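Glycoside transferase (Listeria monocytogenes, PDB 6R2M) is probably an extracellular glycoside hydrolase acting on the exopolysaccharide of this bacterium, although a transferase activity is also possible. Local coordinates at residues Gly35-Tyr40 with Thr299-Tyr304; Ala94-Ala99 with Phe149-Lys154; Lys128-Thr133 with Gln169-Arg174; Pro188-Val193 with Asp225-Phe230. One frame throughout, in Å; residues are numbered along the deposited sequence.

Contact 1: Gly35-Tyr40 with Thr299-Tyr304; sequences GLIVDY and THFFDY
The backbone oxygen D39 O meets two consecutive residues: F301 N donates to it over 2.8 Å, in the carbonyl plane, and H300 CA adds a CH···O contact at 3.3 Å. The motif is a side-chain N-cap. H300 sits just before helix 301-312, and its ND1 accepts from F302 N at 2.9 Å with the donor in the imidazole plane. CG of H300 stands anti to the backbone N (chi1 -164°), which folds the ring back toward that amide. The first two helix amides thus find different acceptors, one in the loop 35-40 and one in the cap.

The loop touches the imidazole on one face and at one edge. D39 CB lies over the face, 3.6 Å from H300 NE2, while Y40 OH lies at the edge and in plane, 3.4 Å from H300 CD2. Y40 and H300 form an offset edge-to-face pair, the imidazole edge toward the phenol face, with planes at 76°. A water donates to D39 OD2 at 2.7 Å and also bonds H300 NE2, while D39 OD1 is taken by H47 N.

Deeper in, V26 of helix 21-29 borders both I37 and F301. There I37 CG2 stands over the centre of the F301 ring, a CH-pi contact 3.6 Å from the centroid and 8° off the ring normal.

Contact 2: Ala94-Ala99 with Phe149-Lys154; sequences ATTTNA and FVHKKK
F149 turns the face of its ring to the carbonyl of T96. T96 O lies above the middle of the ring, 3.3 Å from its plane, and T96 C is 3.4 Å from F149 CZ, so the T96 carbonyl lies against the aromatic face. The same oxygen accepts a hydrogen bond from F149 N at 3.0 Å. This donor arrives nearly along the C=O axis (167° at the oxygen), although the N-H itself points less directly, at 138°. The amide of F149 thus bonds T96 O, and its ring covers the same oxygen by close packing. The F149 torsion makes that possible: CG lies between the backbone N and the carbonyl carbon (chi1 46°), which curls the ring back beside its own N-H.

T96 and V150 meet at about a right angle, methyl to methyl, with T96 CG2 and V150 CG2 3.5 Å apart. The hydroxyl of T96 turns to D148 OD2, while D148 OD1 accepts from V150 N and H151 N, so this aspartate ties the turn to the loop.

Residues 149-152 connect the antiparallel strands 147-148 and 153-154, a small hairpin with a G1 beta bulge at K152 and K153. The loop 94-99 runs into helix 100-116, with A99 as its N-cap residue. N98 joins the two elements, its OD1 accepting from Y147 N of the first strand and its ND2 donating to D103 of the helix.

Contact 3: Lys128-Thr133 with Gln169-Arg174; sequences KILANT and QQINYR
L130 and I171 make the apolar part of this contact, which packs helix 120-136 against the end of helix 165-170. The two side chains run antiparallel, side by side, and I171 CB lies against the leucine's branch point, 3.6 Å from both L130 CG and L130 CD2. I171 carries CG1 anti to the backbone N (chi1 -158°), and this branch runs on along the helix surface until its CD1 is 4.0 Å from A131 N and 4.3 Å from A131 CB. F104 of helix 100-116 touches both L130 and Y173, so a third helix borders the same patch.

The polar link is made by water. One molecule donates to T133 O at 2.7 Å and accepts from Y173 OH at 2.7 Å, lying in the plane of the phenol ring. Beside this bridge T133 CG2 comes to 4.1 Å from Y173 OH, a loose van der Waals approach. The hydroxyl of T133 is engaged separately, with D103 OD2.

Backbone geometry accounts for the presentation of I171 and Y173. A Schellman motif ends helix 165-170: Y173 N bonds M168 O, N172 N bonds Q169 O, and N172 takes the positive phi of the C-prime position (57°). K134 NZ then binds the carbonyls of I171 and N172.

Across the two segments the direct contacts are thus van der Waals ones, which depend on the fit of branched side chains, while the directional bonding passes through a single bridging water.

Contact 4: Pro188-Val193 with Asp225-Phe230; sequences PFFTEV and DVEPNF
The F230 ring has F190 CD2 over one face, 4.2 Å above the plane and displaced toward the rim, and P188 O in plane at its edge, 3.4 Å from F230 CD1. F189 CD1 also lies near that plane, 4.3 Å from F230 CE1. The F189 ring in turn carries P188 CG over one face. F190 and F230 meet obliquely, planes at 51°, with F190 CE2 pressed to 3.6 Å from F230 CG. The far end of the F190 ring reaches the aliphatic part of E227, CZ standing 3.6 Å from E227 CB.

E227 is the N-cap residue of helix 228-241. A kink about chi2 (-73°) turns OE1 back to F230 N, 3.1 Å away with an N-H···O angle of 160°. N229 ND2 donates to E227 OE2 at 3.0 Å from the syn side, and A186 N shares that oxygen. P188 O adds a CH···O contact with F230 CA at 3.3 Å.

E227 thus does two jobs: its methylenes extend the phenylalanine cluster, and its carboxylate receives amide donors at the helix start, where the helix dipole would probably favour the ionised form.

In the fold
Contacts 1 and 4 are buried, about 29 Å apart between centres, and lie on opposite sides of the chain's centre, yet both close on a helix start: each pairs aromatic packing with a side-chain N-cap, a histidine in one and a glutamate in the other. Contacts 2 and 3 are partly buried and approach within about 5 Å at their nearest atoms. Their segments alternate along the chain, and D103 of helix 100-116 bonds a residue of each. Contact 2 combines a direct backbone bond with ring-face packing, whereas contact 3 is apolar and water-bridged. Contact 1 joins segments near the two ends of the chain and encloses the other three along the sequence.

Contact 1: Gly35-Tyr40 with Thr299-Tyr304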
# COMPACT_ATOMS: atom_id res chain seq x y z
N GLY A 35 -8.09 6.45 19.74
CA GLY A 35 -6.74 6.14 19.34
C GLY A 35 -6.60 5.60 17.95
O GLY A 35 -5.47 5.30 17.53
N LEU A 36 -7.68 5.47 17.20
CA LEU A 36 -7.56 4.91 15.86
C LEU A 36 -7.25 6.01 14.86
O LEU A 36 -7.63 7.17 15.05
CB LEU A 36 -8.83 4.16 15.45
CG LEU A 36 -9.17 2.99 16.38
CD1 LEU A 36 -10.22 2.08 15.76
CD2 LEU A 36 -7.91 2.20 16.70
N ILE A 37 -6.52 5.63 13.80
CA ILE A 37 -6.13 6.56 12.74
C ILE A 37 -7.26 6.68 11.73
O ILE A 37 -7.74 5.67 11.20
CB ILE A 37 -4.83 6.09 12.08
CG1 ILE A 37 -3.76 5.75 13.12
CG2 ILE A 37 -4.32 7.13 11.05
CD1 ILE A 37 -3.43 6.87 14.07
N VAL A 38 -7.68 7.93 11.45
CA VAL A 38 -8.81 8.22 10.57
C VAL A 38 -8.31 8.66 9.20
O VAL A 38 -7.17 9.11 9.04
CB VAL A 38 -9.73 9.29 11.22
CG1 VAL A 38 -9.09 10.66 11.10
CG2 VAL A 38 -11.12 9.25 10.59
N ASP A 39 -9.18 8.53 8.19
CA ASP A 39 -8.78 8.87 6.83
C ASP A 39 -8.71 10.37 6.60
O ASP A 39 -7.81 10.85 5.90
CB ASP A 39 -9.69 8.18 5.79
CG ASP A 39 -11.19 8.44 6.00
OD1 ASP A 39 -11.62 8.89 7.08
OD2 ASP A 39 -11.95 8.14 5.05
N TYR A 40 -9.67 11.13 7.15
CA TYR A 40 -9.65 12.59 7.09
C TYR A 40 -10.00 13.15 8.46
O TYR A 40 -10.88 12.61 9.14
CB TYR A 40 -10.66 13.15 6.08
CG TYR A 40 -10.52 12.72 4.64
CD1 TYR A 40 -9.72 13.42 3.75
CD2 TYR A 40 -11.22 11.62 4.18
CE1 TYR A 40 -9.64 13.03 2.42
CE2 TYR A 40 -11.13 11.21 2.86
CZ TYR A 40 -10.34 11.91 1.99
OH TYR A 40 -10.27 11.50 0.68
N THR A 299 -6.63 16.19 3.02
CA THR A 299 -5.59 15.23 2.65
C THR A 299 -5.91 13.89 3.29
O THR A 299 -5.77 13.72 4.50
CB THR A 299 -4.22 15.71 3.10
OG1 THR A 299 -3.98 17.02 2.56
CG2 THR A 299 -3.11 14.79 2.62
N HIS A 300 -6.28 12.92 2.46
CA HIS A 300 -6.45 11.56 2.94
C HIS A 300 -5.16 11.08 3.59
O HIS A 300 -4.07 11.36 3.10
CB HIS A 300 -6.82 10.67 1.77
CG HIS A 300 -7.38 9.34 2.15
ND1 HIS A 300 -6.63 8.36 2.78
CD2 HIS A 300 -8.60 8.81 1.94
CE1 HIS A 300 -7.39 7.29 2.97
NE2 HIS A 300 -8.59 7.54 2.46
N PHE A 301 -5.30 10.38 4.71
CA PHE A 301 -4.12 9.83 5.37
C PHE A 301 -3.23 9.06 4.40
O PHE A 301 -2.00 9.11 4.49
CB PHE A 301 -4.54 8.93 6.54
CG PHE A 301 -3.40 8.51 7.39
CD1 PHE A 301 -2.84 9.39 8.29
CD2 PHE A 301 -2.87 7.23 7.26
CE1 PHE A 301 -1.75 8.98 9.08
CE2 PHE A 301 -1.81 6.82 8.03
CZ PHE A 301 -1.24 7.69 8.95
N PHE A 302 -3.84 8.33 3.46
CA PHE A 302 -3.06 7.57 2.47
C PHE A 302 -2.08 8.47 1.73
O PHE A 302 -0.92 8.09 1.53
CB PHE A 302 -4.00 6.91 1.47
CG PHE A 302 -3.33 5.89 0.56
CD1 PHE A 302 -3.09 4.59 1.00
CD2 PHE A 302 -3.02 6.21 -0.76
CE1 PHE A 302 -2.54 3.64 0.13
CE2 PHE A 302 -2.47 5.27 -1.61
CZ PHE A 302 -2.23 3.99 -1.17
N ASP A 303 -2.52 9.67 1.33
CA ASP A 303 -1.62 10.59 0.64
C ASP A 303 -0.59 11.16 1.60
O ASP A 303 0.61 11.21 1.29
CB ASP A 303 -2.43 11.73 0.00
CG ASP A 303 -3.21 11.29 -1.21
OD1 ASP A 303 -2.64 10.58 -2.07
OD2 ASP A 303 -4.40 11.65 -1.31
N TYR A 304 -1.04 11.59 2.78
CA TYR A 304 -0.13 12.17 3.76
C TYR A 304 1.00 11.20 4.09
O TYR A 304 2.18 11.54 4.02
CB TYR A 304 -0.90 12.56 5.02
CG TYR A 304 0.02 12.95 6.16
CD1 TYR A 304 0.57 14.22 6.23
CD2 TYR A 304 0.37 12.03 7.14
CE1 TYR A 304 1.44 14.56 7.25
CE2 TYR A 304 1.22 12.36 8.16
CZ TYR A 304 1.75 13.63 8.21
OH TYR A 304 2.61 13.93 9.25
O HOH W 1 -11.37 6.46 3.05

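Contact 2: Ala94-Ala99 with Phe149-Lys154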
# COMPACT_ATOMS: atom_id res chain seq x y z
N ALA A 94 -19.55 -4.07 12.13
CA ALA A 94 -20.26 -4.54 10.95
C ALA A 94 -19.34 -5.05 9.85
O ALA A 94 -19.82 -5.60 8.86
CB ALA A 94 -21.13 -3.43 10.37
N THR A 95 -18.03 -4.88 10.00
CA THR A 95 -17.08 -5.30 8.98
C THR A 95 -16.85 -6.80 9.08
O THR A 95 -16.49 -7.30 10.14
CB THR A 95 -15.76 -4.55 9.13
OG1 THR A 95 -16.01 -3.15 9.01
CG2 THR A 95 -14.75 -4.98 8.04
N THR A 96 -17.01 -7.50 7.96
CA THR A 96 -16.93 -8.95 7.97
C THR A 96 -15.86 -9.48 7.02
O THR A 96 -15.82 -10.69 6.79
CB THR A 96 -18.28 -9.59 7.60
OG1 THR A 96 -18.67 -9.15 6.29
CG2 THR A 96 -19.35 -9.19 8.62
N THR A 97 -15.02 -8.62 6.47
CA THR A 97 -14.01 -9.01 5.49
C THR A 97 -12.67 -8.37 5.83
O THR A 97 -12.60 -7.34 6.51
CB THR A 97 -14.41 -8.60 4.06
OG1 THR A 97 -14.76 -7.21 4.05
CG2 THR A 97 -15.62 -9.37 3.58
N ASN A 98 -11.61 -9.01 5.33
CA ASN A 98 -10.28 -8.42 5.28
C ASN A 98 -10.09 -7.73 3.93
O ASN A 98 -11.02 -7.60 3.13
CB ASN A 98 -9.22 -9.51 5.51
CG ASN A 98 -9.16 -10.49 4.35
OD1 ASN A 98 -10.18 -10.77 3.73
ND2 ASN A 98 -7.96 -10.97 4.02
N ALA A 99 -8.86 -7.30 3.65
CA ALA A 99 -8.41 -6.94 2.30
C ALA A 99 -6.97 -7.40 2.22
O ALA A 99 -6.16 -6.99 3.06
CB ALA A 99 -8.53 -5.43 2.04
N PHE A 149 -15.25 -13.68 6.72
CA PHE A 149 -15.09 -14.64 7.81
C PHE A 149 -16.34 -14.77 8.66
O PHE A 149 -16.32 -15.55 9.63
CB PHE A 149 -13.89 -14.24 8.68
CG PHE A 149 -13.87 -12.79 9.05
CD1 PHE A 149 -14.67 -12.32 10.07
CD2 PHE A 149 -13.06 -11.90 8.36
CE1 PHE A 149 -14.66 -10.97 10.41
CE2 PHE A 149 -13.04 -10.56 8.69
CZ PHE A 149 -13.84 -10.10 9.72
N VAL A 150 -17.39 -14.03 8.37
CA VAL A 150 -18.69 -14.21 9.00
C VAL A 150 -19.61 -15.08 8.15
O VAL A 150 -20.19 -16.05 8.64
CB VAL A 150 -19.34 -12.84 9.31
CG1 VAL A 150 -20.80 -13.02 9.75
CG2 VAL A 150 -18.52 -12.11 10.37
N HIS A 151 -19.73 -14.76 6.86
CA HIS A 151 -20.51 -15.56 5.93
C HIS A 151 -19.71 -16.71 5.33
O HIS A 151 -20.31 -17.57 4.66
CB HIS A 151 -21.06 -14.68 4.81
CG HIS A 151 -21.94 -13.58 5.32
ND1 HIS A 151 -23.20 -13.81 5.83
CD2 HIS A 151 -21.74 -12.24 5.41
CE1 HIS A 151 -23.74 -12.67 6.20
NE2 HIS A 151 -22.88 -11.70 5.96
N LYS A 152 -18.40 -16.75 5.56
CA LYS A 152 -17.53 -17.85 5.11
C LYS A 152 -17.60 -17.99 3.59
O LYS A 152 -17.86 -19.07 3.04
CB LYS A 152 -17.88 -19.15 5.84
CG LYS A 152 -17.87 -18.93 7.35
CD LYS A 152 -17.74 -20.22 8.15
CE LYS A 152 -17.40 -19.90 9.60
NZ LYS A 152 -18.38 -18.96 10.22
N LYS A 153 -17.34 -16.88 2.91
CA LYS A 153 -17.34 -16.82 1.46
C LYS A 153 -16.12 -16.04 1.01
O LYS A 153 -15.77 -15.02 1.61
CB LYS A 153 -18.61 -16.15 0.92
CG LYS A 153 -19.90 -16.65 1.57
CD LYS A 153 -20.59 -17.73 0.74
CE LYS A 153 -21.57 -18.54 1.60
NZ LYS A 153 -22.21 -17.73 2.69
N LYS A 154 -15.48 -16.52 -0.05
CA LYS A 154 -14.33 -15.84 -0.64
C LYS A 154 -14.78 -14.87 -1.73
O LYS A 154 -15.81 -15.06 -2.38
CB LYS A 154 -13.35 -16.86 -1.24
CG LYS A 154 -12.90 -17.98 -0.29
CD LYS A 154 -12.78 -19.31 -1.04
CE LYS A 154 -11.76 -20.26 -0.39
NZ LYS A 154 -11.51 -19.94 1.04

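Contact 3: Lys128-Thr133 with Gln169-Arg174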
# COMPACT_ATOMS: atom_id res chain seq x y z
N LYS A 128 1.41 -16.04 11.81
CA LYS A 128 0.07 -16.57 12.08
C LYS A 128 -0.95 -15.88 11.21
O LYS A 128 -1.81 -16.53 10.60
CB LYS A 128 -0.28 -16.40 13.57
CG LYS A 128 0.66 -17.06 14.56
CD LYS A 128 1.47 -18.17 13.93
CE LYS A 128 2.64 -18.55 14.81
NZ LYS A 128 3.88 -17.93 14.44
N ILE A 129 -0.87 -14.55 11.13
CA ILE A 129 -1.82 -13.79 10.32
C ILE A 129 -1.66 -14.15 8.85
O ILE A 129 -2.63 -14.43 8.15
CB ILE A 129 -1.65 -12.28 10.56
CG1 ILE A 129 -2.09 -11.91 11.97
CG2 ILE A 129 -2.47 -11.48 9.55
CD1 ILE A 129 -1.62 -10.52 12.38
N LEU A 130 -0.42 -14.14 8.36
CA LEU A 130 -0.20 -14.29 6.92
C LEU A 130 -0.53 -15.70 6.46
O LEU A 130 -1.06 -15.89 5.35
CB LEU A 130 1.23 -13.90 6.57
CG LEU A 130 1.61 -13.82 5.09
CD1 LEU A 130 0.66 -12.92 4.35
CD2 LEU A 130 3.04 -13.34 4.95
N ALA A 131 -0.23 -16.71 7.28
CA ALA A 131 -0.63 -18.07 6.93
C ALA A 131 -2.14 -18.17 6.81
O ALA A 131 -2.67 -18.81 5.88
CB ALA A 131 -0.09 -19.06 7.96
N ASN A 132 -2.86 -17.50 7.71
CA ASN A 132 -4.31 -17.48 7.63
C ASN A 132 -4.80 -16.76 6.38
O ASN A 132 -5.77 -17.20 5.75
CB ASN A 132 -4.86 -16.83 8.90
CG ASN A 132 -6.33 -17.02 9.06
OD1 ASN A 132 -6.81 -18.14 9.27
ND2 ASN A 132 -7.08 -15.92 8.98
N THR A 133 -4.16 -15.65 6.01
CA THR A 133 -4.54 -14.95 4.78
C THR A 133 -4.34 -15.83 3.55
O THR A 133 -5.20 -15.88 2.66
CB THR A 133 -3.73 -13.67 4.65
OG1 THR A 133 -4.09 -12.77 5.70
CG2 THR A 133 -3.99 -13.01 3.30
N GLN A 169 5.97 -13.85 -1.28
CA GLN A 169 7.12 -14.74 -1.23
C GLN A 169 7.47 -15.13 0.20
O GLN A 169 7.94 -16.25 0.44
CB GLN A 169 8.31 -14.09 -1.94
CG GLN A 169 8.06 -13.82 -3.41
CD GLN A 169 9.12 -12.95 -4.05
OE1 GLN A 169 9.81 -12.18 -3.38
NE2 GLN A 169 9.24 -13.04 -5.37
N GLN A 170 7.22 -14.24 1.16
CA GLN A 170 7.51 -14.53 2.56
C GLN A 170 6.72 -15.73 3.07
O GLN A 170 7.20 -16.46 3.95
CB GLN A 170 7.21 -13.30 3.42
CG GLN A 170 7.33 -13.55 4.90
CD GLN A 170 8.77 -13.74 5.33
OE1 GLN A 170 9.66 -13.05 4.86
NE2 GLN A 170 9.00 -14.70 6.23
N ILE A 171 5.52 -15.97 2.54
CA ILE A 171 4.68 -17.07 2.99
C ILE A 171 4.57 -18.15 1.92
O ILE A 171 3.74 -19.05 2.05
CB ILE A 171 3.30 -16.55 3.44
CG1 ILE A 171 2.61 -17.54 4.39
CG2 ILE A 171 2.42 -16.17 2.26
CD1 ILE A 171 3.29 -17.66 5.73
N ASN A 172 5.40 -18.10 0.88
CA ASN A 172 5.54 -19.19 -0.09
C ASN A 172 4.23 -19.56 -0.77
O ASN A 172 3.84 -20.73 -0.82
CB ASN A 172 6.16 -20.42 0.57
CG ASN A 172 7.54 -20.14 1.12
OD1 ASN A 172 7.75 -20.15 2.34
ND2 ASN A 172 8.48 -19.88 0.23
N TYR A 173 3.54 -18.57 -1.33
CA TYR A 173 2.46 -18.90 -2.24
C TYR A 173 2.99 -19.79 -3.36
O TYR A 173 4.14 -19.66 -3.79
CB TYR A 173 1.85 -17.63 -2.86
CG TYR A 173 0.83 -16.89 -2.02
CD1 TYR A 173 1.24 -16.02 -1.03
CD2 TYR A 173 -0.53 -17.02 -2.27
CE1 TYR A 173 0.34 -15.31 -0.28
CE2 TYR A 173 -1.46 -16.32 -1.51
CZ TYR A 173 -1.01 -15.45 -0.52
OH TYR A 173 -1.88 -14.73 0.26
N ARG A 174 2.14 -20.70 -3.82
CA ARG A 174 2.49 -21.58 -4.93
C ARG A 174 2.73 -20.76 -6.20
O ARG A 174 2.31 -19.61 -6.32
CB ARG A 174 1.39 -22.60 -5.17
CG ARG A 174 1.10 -23.48 -3.97
CD ARG A 174 -0.26 -24.16 -4.09
NE ARG A 174 -0.32 -25.09 -5.22
CZ ARG A 174 -1.45 -25.57 -5.73
NH1 ARG A 174 -2.62 -25.21 -5.21
NH2 ARG A 174 -1.42 -26.40 -6.76
O HOH W 2 -4.51 -15.30 0.11

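Contact 4: Pro188-Val193 with Asp225-Phe230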
# COMPACT_ATOMS: atom_id res chain seq x y z
N PRO A 188 -2.37 1.23 -23.06
CA PRO A 188 -1.14 1.27 -22.26
C PRO A 188 -1.40 1.07 -20.76
O PRO A 188 -0.44 1.10 -19.99
CB PRO A 188 -0.60 2.67 -22.54
CG PRO A 188 -1.85 3.49 -22.65
CD PRO A 188 -2.91 2.59 -23.27
N PHE A 189 -2.66 0.88 -20.37
CA PHE A 189 -3.02 0.67 -18.97
C PHE A 189 -3.28 -0.80 -18.70
O PHE A 189 -3.74 -1.54 -19.57
CB PHE A 189 -4.26 1.48 -18.60
CG PHE A 189 -4.14 2.93 -18.94
CD1 PHE A 189 -3.31 3.76 -18.19
CD2 PHE A 189 -4.87 3.47 -19.99
CE1 PHE A 189 -3.20 5.12 -18.50
CE2 PHE A 189 -4.77 4.83 -20.30
CZ PHE A 189 -3.93 5.64 -19.54
N PHE A 190 -2.98 -1.21 -17.47
CA PHE A 190 -3.21 -2.59 -17.06
C PHE A 190 -4.70 -2.85 -16.88
O PHE A 190 -5.43 -2.00 -16.36
CB PHE A 190 -2.53 -2.87 -15.72
CG PHE A 190 -1.04 -2.87 -15.77
CD1 PHE A 190 -0.34 -4.01 -16.13
CD2 PHE A 190 -0.31 -1.73 -15.41
CE1 PHE A 190 1.04 -4.02 -16.14
CE2 PHE A 190 1.08 -1.73 -15.43
CZ PHE A 190 1.75 -2.87 -15.79
N THR A 191 -5.13 -4.05 -17.29
CA THR A 191 -6.41 -4.58 -16.83
C THR A 191 -6.29 -4.89 -15.35
O THR A 191 -5.46 -5.71 -14.96
CB THR A 191 -6.76 -5.86 -17.58
OG1 THR A 191 -5.62 -6.73 -17.55
CG2 THR A 191 -7.16 -5.58 -19.00
N GLU A 192 -7.12 -4.25 -14.53
CA GLU A 192 -6.90 -4.31 -13.10
C GLU A 192 -7.45 -5.56 -12.44
O GLU A 192 -7.04 -5.89 -11.32
CB GLU A 192 -7.53 -3.10 -12.41
CG GLU A 192 -6.97 -1.77 -12.88
CD GLU A 192 -7.83 -1.11 -13.95
OE1 GLU A 192 -8.53 -1.82 -14.69
OE2 GLU A 192 -7.80 0.15 -14.03
N VAL A 193 -8.38 -6.26 -13.08
CA VAL A 193 -9.17 -7.29 -12.41
C VAL A 193 -8.94 -8.64 -13.07
O VAL A 193 -9.03 -8.77 -14.30
CB VAL A 193 -10.67 -6.94 -12.43
CG1 VAL A 193 -11.46 -8.02 -11.70
CG2 VAL A 193 -10.92 -5.59 -11.77
N ASP A 225 11.20 -7.16 -15.08
CA ASP A 225 11.27 -6.14 -16.12
C ASP A 225 9.99 -5.34 -16.06
O ASP A 225 8.97 -5.81 -15.55
CB ASP A 225 11.41 -6.74 -17.52
CG ASP A 225 12.73 -7.45 -17.73
OD1 ASP A 225 12.76 -8.69 -17.65
OD2 ASP A 225 13.73 -6.75 -18.00
N VAL A 226 10.03 -4.13 -16.61
CA VAL A 226 8.83 -3.31 -16.62
C VAL A 226 7.93 -3.74 -17.76
O VAL A 226 8.38 -4.25 -18.80
CB VAL A 226 9.15 -1.81 -16.71
CG1 VAL A 226 9.88 -1.32 -15.46
CG2 VAL A 226 9.95 -1.49 -17.97
N GLU A 227 6.64 -3.49 -17.58
CA GLU A 227 5.71 -3.62 -18.68
C GLU A 227 5.97 -2.42 -19.58
O GLU A 227 5.81 -1.28 -19.12
CB GLU A 227 4.26 -3.64 -18.18
CG GLU A 227 3.34 -4.50 -19.00
CD GLU A 227 2.99 -3.89 -20.36
OE1 GLU A 227 3.25 -2.69 -20.58
OE2 GLU A 227 2.45 -4.64 -21.21
N PRO A 228 6.40 -2.62 -20.83
CA PRO A 228 6.92 -1.48 -21.61
C PRO A 228 5.86 -0.52 -22.09
O PRO A 228 6.18 0.65 -22.34
CB PRO A 228 7.63 -2.15 -22.79
CG PRO A 228 6.90 -3.45 -22.96
CD PRO A 228 6.55 -3.89 -21.55
N ASN A 229 4.61 -0.96 -22.24
CA ASN A 229 3.56 -0.07 -22.69
C ASN A 229 3.19 0.92 -21.60
O ASN A 229 3.03 2.11 -21.85
CB ASN A 229 2.34 -0.88 -23.10
CG ASN A 229 2.68 -1.88 -24.16
OD1 ASN A 229 2.93 -1.49 -25.30
ND2 ASN A 229 2.75 -3.16 -23.80
N PHE A 230 3.04 0.43 -20.37
CA PHE A 230 2.79 1.35 -19.28
C PHE A 230 4.00 2.24 -19.02
O PHE A 230 3.86 3.43 -18.74
CB PHE A 230 2.40 0.58 -18.01
CG PHE A 230 1.94 1.47 -16.92
CD1 PHE A 230 0.73 2.14 -17.02
CD2 PHE A 230 2.70 1.63 -15.77
CE1 PHE A 230 0.28 2.97 -15.98
CE2 PHE A 230 2.27 2.45 -14.74
CZ PHE A 230 1.06 3.12 -14.85